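Local structure of starch synthase I (Hordeum vulgare, 4HLN) at residues V268-L280 and V345-R357. The protein belongs to the starch synthases, two-domain glycosyltransferases of the GT-B type, with a Rossmann-like half on each side of a cleft. Residues are numbered along the deposited sequence; the frame is centred on the assembly and turned at random.
Sequences VNDWHASLVPVLL and VNFLKGAVVTADR
Phe347 turns one ring face to Leu275, whose CD1 sits 4.3 Å from the ring centroid in a CH-pi contact, while the carbonyl O of Trp271 lies at its edge, in plane. The indole of Trp271 directs its own edge, through CE3 and CZ3, at Phe347: an offset edge-to-face pair with centroids 5.4 Å apart and planes at 69°. His272 CD2 covers one face of this indole, toward the rim. Next to the aromatic pair, Leu348 sets CD1 against both the Asp270 carbonyl carbon and Ser274 OG. That hydroxyl donates to Asp270 O at 2.7 Å, from above the carbonyl plane, a bond that bridges the loop after strand 264-269, and Ala351 CB rests on Ser274 O.

The two segments belong to adjacent beta-alpha-beta crossovers of the N-terminal Rossmann-like domain. Helix 276-284 links parallel neighbours 264-269 and 294-299; helix 347-354 leads into strand 357-360, next in the sheet. The axes of 276-280 and 347-354 approach to 8.5 Å at 51°. Ser274 and Pro277 also touch strand 294-299, and helix 235-252 flanks Leu275 and Phe347.

Farther along, Pro277 places CG 3.9 Å from Ala351 CB and CB beside Thr354 OG1, the two side chains crossing at nearly a right angle. With chi1 at 55°, Thr354 folds OG1 back toward its own helix, where it donates to Gly350 O (2.8 Å); CG2 of Val278 packs against both oxygens. A water lies 2.7 Å from Pro277 O, with Thr354 O a weak second partner. At the helix start, Asn346 is the N-cap, its OD1 accepting from Lys349 N at 2.9 Å.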
loop_
_atom_site.group_PDB
_atom_site.type_symbol
_atom_site.label_atom_id
_atom_site.label_comp_id
_atom_site.label_asym_id
_atom_site.label_seq_id
_atom_site.Cartn_x
_atom_site.Cartn_y
_atom_site.Cartn_z
ATOM N N VAL A 268 13.003 3.524 -1.264
ATOM C CA VAL A 268 12.855 4.059 0.078
ATOM C C VAL A 268 11.393 4.263 0.504
ATOM O O VAL A 268 10.595 4.871 -0.193
ATOM C CB VAL A 268 13.701 5.305 0.227
ATOM C CG1 VAL A 268 15.062 5.017 -0.393
ATOM C CG2 VAL A 268 13.049 6.468 -0.473
ATOM N N ASN A 269 11.051 3.708 1.656
ATOM C CA ASN A 269 9.665 3.663 2.088
ATOM C C ASN A 269 9.363 4.722 3.104
ATOM O O ASN A 269 9.924 4.714 4.210
ATOM C CB ASN A 269 9.326 2.288 2.648
ATOM C CG ASN A 269 9.292 1.237 1.569
ATOM O OD1 ASN A 269 8.226 0.836 1.112
ATOM N ND2 ASN A 269 10.466 0.808 1.127
ATOM N N ASP A 270 8.494 5.652 2.707
ATOM C CA ASP A 270 7.930 6.623 3.636
ATOM C C ASP A 270 8.973 7.574 4.206
ATOM O O ASP A 270 10.078 7.672 3.679
ATOM C CB ASP A 270 7.178 5.878 4.743
ATOM C CG ASP A 270 5.963 5.113 4.202
ATOM O OD1 ASP A 270 5.103 5.749 3.530
ATOM O OD2 ASP A 270 5.893 3.876 4.420
ATOM N N TRP A 271 8.649 8.280 5.279
ATOM C CA TRP A 271 9.570 9.334 5.692
ATOM C C TRP A 271 10.794 8.768 6.361
ATOM O O TRP A 271 11.859 9.365 6.304
ATOM C CB TRP A 271 8.898 10.384 6.583
ATOM C CG TRP A 271 8.780 10.023 8.013
ATOM C CD1 TRP A 271 7.710 9.428 8.618
ATOM C CD2 TRP A 271 9.757 10.239 9.045
ATOM N NE1 TRP A 271 7.960 9.257 9.957
ATOM C CE2 TRP A 271 9.203 9.756 10.250
ATOM C CE3 TRP A 271 11.045 10.790 9.068
ATOM C CZ2 TRP A 271 9.894 9.813 11.472
ATOM C CZ3 TRP A 271 11.731 10.853 10.289
ATOM C CH2 TRP A 271 11.150 10.366 11.472
ATOM N N HIS A 272 10.643 7.608 6.985
ATOM C CA HIS A 272 11.744 7.015 7.731
ATOM C C HIS A 272 13.002 6.867 6.887
ATOM O O HIS A 272 14.110 7.004 7.394
ATOM C CB HIS A 272 11.334 5.671 8.314
ATOM C CG HIS A 272 10.109 5.747 9.164
ATOM N ND1 HIS A 272 8.842 5.537 8.661
ATOM C CD2 HIS A 272 9.955 6.039 10.477
ATOM C CE1 HIS A 272 7.960 5.685 9.634
ATOM N NE2 HIS A 272 8.610 5.991 10.745
ATOM N N ALA A 273 12.820 6.600 5.601
ATOM C CA ALA A 273 13.944 6.382 4.695
ATOM C C ALA A 273 14.105 7.522 3.699
ATOM O O ALA A 273 14.773 7.371 2.687
ATOM C CB ALA A 273 13.752 5.065 3.936
ATOM N N SER A 274 13.486 8.660 3.973
ATOM C CA SER A 274 13.323 9.690 2.942
ATOM C C SER A 274 14.550 10.541 2.747
ATOM O O SER A 274 14.626 11.326 1.807
ATOM C CB SER A 274 12.121 10.584 3.238
ATOM O OG SER A 274 10.940 10.033 2.693
ATOM N N LEU A 275 15.510 10.402 3.643
ATOM C CA LEU A 275 16.706 11.218 3.552
ATOM C C LEU A 275 17.700 10.562 2.593
ATOM O O LEU A 275 18.637 11.203 2.126
ATOM C CB LEU A 275 17.323 11.397 4.936
ATOM C CG LEU A 275 18.267 12.584 5.088
ATOM C CD1 LEU A 275 17.472 13.886 5.139
ATOM C CD2 LEU A 275 19.089 12.440 6.338
ATOM N N VAL A 276 17.481 9.282 2.294
ATOM C CA VAL A 276 18.403 8.529 1.459
ATOM C C VAL A 276 18.667 9.197 0.093
ATOM O O VAL A 276 19.815 9.415 -0.279
ATOM C CB VAL A 276 17.895 7.083 1.273
ATOM C CG1 VAL A 276 18.573 6.413 0.092
ATOM C CG2 VAL A 276 18.095 6.298 2.556
ATOM N N PRO A 277 17.599 9.520 -0.657
ATOM C CA PRO A 277 17.771 10.165 -1.961
ATOM C C PRO A 277 18.422 11.523 -1.841
ATOM O O PRO A 277 19.042 12.006 -2.801
ATOM C CB PRO A 277 16.345 10.325 -2.481
ATOM C CG PRO A 277 15.460 10.080 -1.321
ATOM C CD PRO A 277 16.186 9.231 -0.358
ATOM N N VAL A 278 18.296 12.145 -0.676
ATOM C CA VAL A 278 18.970 13.427 -0.470
ATOM C C VAL A 278 20.467 13.179 -0.306
ATOM O O VAL A 278 21.284 13.846 -0.916
ATOM C CB VAL A 278 18.407 14.205 0.750
ATOM C CG1 VAL A 278 18.982 15.617 0.800
ATOM C CG2 VAL A 278 16.893 14.258 0.694
ATOM N N LEU A 279 20.812 12.198 0.518
ATOM C CA LEU A 279 22.196 11.805 0.713
ATOM C C LEU A 279 22.867 11.484 -0.614
ATOM O O LEU A 279 23.955 12.000 -0.914
ATOM C CB LEU A 279 22.283 10.609 1.666
ATOM C CG LEU A 279 21.920 11.004 3.098
ATOM C CD1 LEU A 279 21.956 9.815 4.063
ATOM C CD2 LEU A 279 22.820 12.167 3.577
ATOM N N LEU A 280 22.226 10.634 -1.411
ATOM C CA LEU A 280 22.800 10.278 -2.703
ATOM C C LEU A 280 23.182 11.542 -3.462
ATOM O O LEU A 280 24.300 11.677 -3.958
ATOM C CB LEU A 280 21.810 9.468 -3.522
ATOM C CG LEU A 280 21.463 8.115 -2.918
ATOM C CD1 LEU A 280 20.430 7.415 -3.768
ATOM C CD2 LEU A 280 22.709 7.273 -2.767
ATOM N N VAL A 345 11.726 21.406 8.694
ATOM C CA VAL A 345 12.275 20.491 7.705
ATOM C C VAL A 345 11.341 19.313 7.553
ATOM O O VAL A 345 10.705 18.879 8.508
ATOM C CB VAL A 345 13.670 20.006 8.061
ATOM C CG1 VAL A 345 14.629 21.188 8.030
ATOM C CG2 VAL A 345 13.658 19.351 9.421
ATOM N N ASN A 346 11.254 18.811 6.332
ATOM C CA ASN A 346 10.251 17.827 5.998
ATOM C C ASN A 346 10.876 16.678 5.207
ATOM O O ASN A 346 11.028 16.757 3.992
ATOM C CB ASN A 346 9.132 18.510 5.204
ATOM C CG ASN A 346 7.970 17.575 4.895
ATOM O OD1 ASN A 346 8.158 16.371 4.703
ATOM N ND2 ASN A 346 6.759 18.134 4.822
ATOM N N PHE A 347 11.217 15.606 5.911
ATOM C CA PHE A 347 11.809 14.429 5.295
ATOM C C PHE A 347 11.153 13.976 4.004
ATOM O O PHE A 347 11.825 13.879 2.971
ATOM C CB PHE A 347 11.890 13.260 6.277
ATOM C CG PHE A 347 13.134 13.271 7.134
ATOM C CD1 PHE A 347 13.709 14.476 7.538
ATOM C CD2 PHE A 347 13.735 12.080 7.527
ATOM C CE1 PHE A 347 14.842 14.490 8.335
ATOM C CE2 PHE A 347 14.869 12.083 8.318
ATOM C CZ PHE A 347 15.423 13.294 8.726
ATOM N N LEU A 348 9.860 13.671 4.068
ATOM C CA LEU A 348 9.133 13.170 2.907
ATOM C C LEU A 348 9.226 14.166 1.765
ATOM O O LEU A 348 9.487 13.791 0.617
ATOM C CB LEU A 348 7.673 12.926 3.271
ATOM C CG LEU A 348 6.898 12.045 2.302
ATOM C CD1 LEU A 348 7.547 10.696 2.290
ATOM C CD2 LEU A 348 5.454 11.906 2.742
ATOM N N LYS A 349 9.017 15.443 2.089
ATOM C CA LYS A 349 9.146 16.503 1.110
ATOM C C LYS A 349 10.521 16.457 0.425
ATOM O O LYS A 349 10.623 16.584 -0.792
ATOM C CB LYS A 349 8.925 17.857 1.782
ATOM C CG LYS A 349 8.969 19.051 0.844
ATOM C CD LYS A 349 10.357 19.676 0.772
ATOM C CE LYS A 349 10.359 20.972 -0.060
ATOM N NZ LYS A 349 11.685 21.672 -0.058
ATOM N N GLY A 350 11.567 16.286 1.228
ATOM C CA GLY A 350 12.933 16.191 0.746
ATOM C C GLY A 350 13.129 15.097 -0.284
ATOM O O GLY A 350 13.815 15.290 -1.292
ATOM N N ALA A 351 12.513 13.947 -0.032
ATOM C CA ALA A 351 12.543 12.840 -0.978
ATOM C C ALA A 351 11.716 13.136 -2.219
ATOM O O ALA A 351 12.104 12.772 -3.316
ATOM C CB ALA A 351 12.036 11.574 -0.326
ATOM N N VAL A 352 10.565 13.778 -2.049
ATOM C CA VAL A 352 9.696 14.050 -3.187
ATOM C C VAL A 352 10.454 14.930 -4.153
ATOM O O VAL A 352 10.337 14.820 -5.379
ATOM C CB VAL A 352 8.414 14.764 -2.754
ATOM C CG1 VAL A 352 7.860 15.574 -3.899
ATOM C CG2 VAL A 352 7.393 13.763 -2.257
ATOM N N VAL A 353 11.267 15.795 -3.572
ATOM C CA VAL A 353 12.042 16.728 -4.347
ATOM C C VAL A 353 13.239 16.082 -5.063
ATOM O O VAL A 353 13.611 16.542 -6.121
ATOM C CB VAL A 353 12.464 17.913 -3.462
ATOM C CG1 VAL A 353 13.816 18.456 -3.872
ATOM C CG2 VAL A 353 11.395 18.986 -3.506
ATOM N N THR A 354 13.805 15.008 -4.512
ATOM C CA THR A 354 15.059 14.434 -5.027
ATOM C C THR A 354 14.988 13.005 -5.583
ATOM O O THR A 354 15.922 12.545 -6.228
ATOM C CB THR A 354 16.143 14.420 -3.938
ATOM O OG1 THR A 354 15.650 13.716 -2.783
ATOM C CG2 THR A 354 16.521 15.833 -3.558
ATOM N N ALA A 355 13.909 12.289 -5.315
ATOM C CA ALA A 355 13.807 10.909 -5.773
ATOM C C ALA A 355 13.725 10.910 -7.277
ATOM O O ALA A 355 13.461 11.939 -7.880
ATOM C CB ALA A 355 12.576 10.241 -5.189
ATOM N N ASP A 356 13.922 9.752 -7.890
ATOM C CA ASP A 356 13.872 9.679 -9.345
ATOM C C ASP A 356 12.485 9.315 -9.856
ATOM O O ASP A 356 11.963 9.971 -10.752
ATOM C CB ASP A 356 14.963 8.746 -9.864
ATOM C CG ASP A 356 16.355 9.240 -9.490
ATOM O OD1 ASP A 356 16.615 10.454 -9.662
ATOM O OD2 ASP A 356 17.172 8.436 -8.990
ATOM N N ARG A 357 11.892 8.283 -9.267
ATOM C CA ARG A 357 10.497 7.952 -9.510
ATOM C C ARG A 357 9.736 7.994 -8.183
ATOM O O ARG A 357 10.342 7.931 -7.122
ATOM C CB ARG A 357 10.364 6.553 -10.123
ATOM C CG ARG A 357 11.143 6.300 -11.402
ATOM C CD ARG A 357 10.615 7.071 -12.569
ATOM N NE ARG A 357 9.193 6.850 -12.802
ATOM C CZ ARG A 357 8.568 7.199 -13.923
ATOM N NH1 ARG A 357 9.260 7.765 -14.918
ATOM N NH2 ARG A 357 7.259 6.973 -14.053
HETATM O O HOH W 1 18.794 11.154 -5.316
#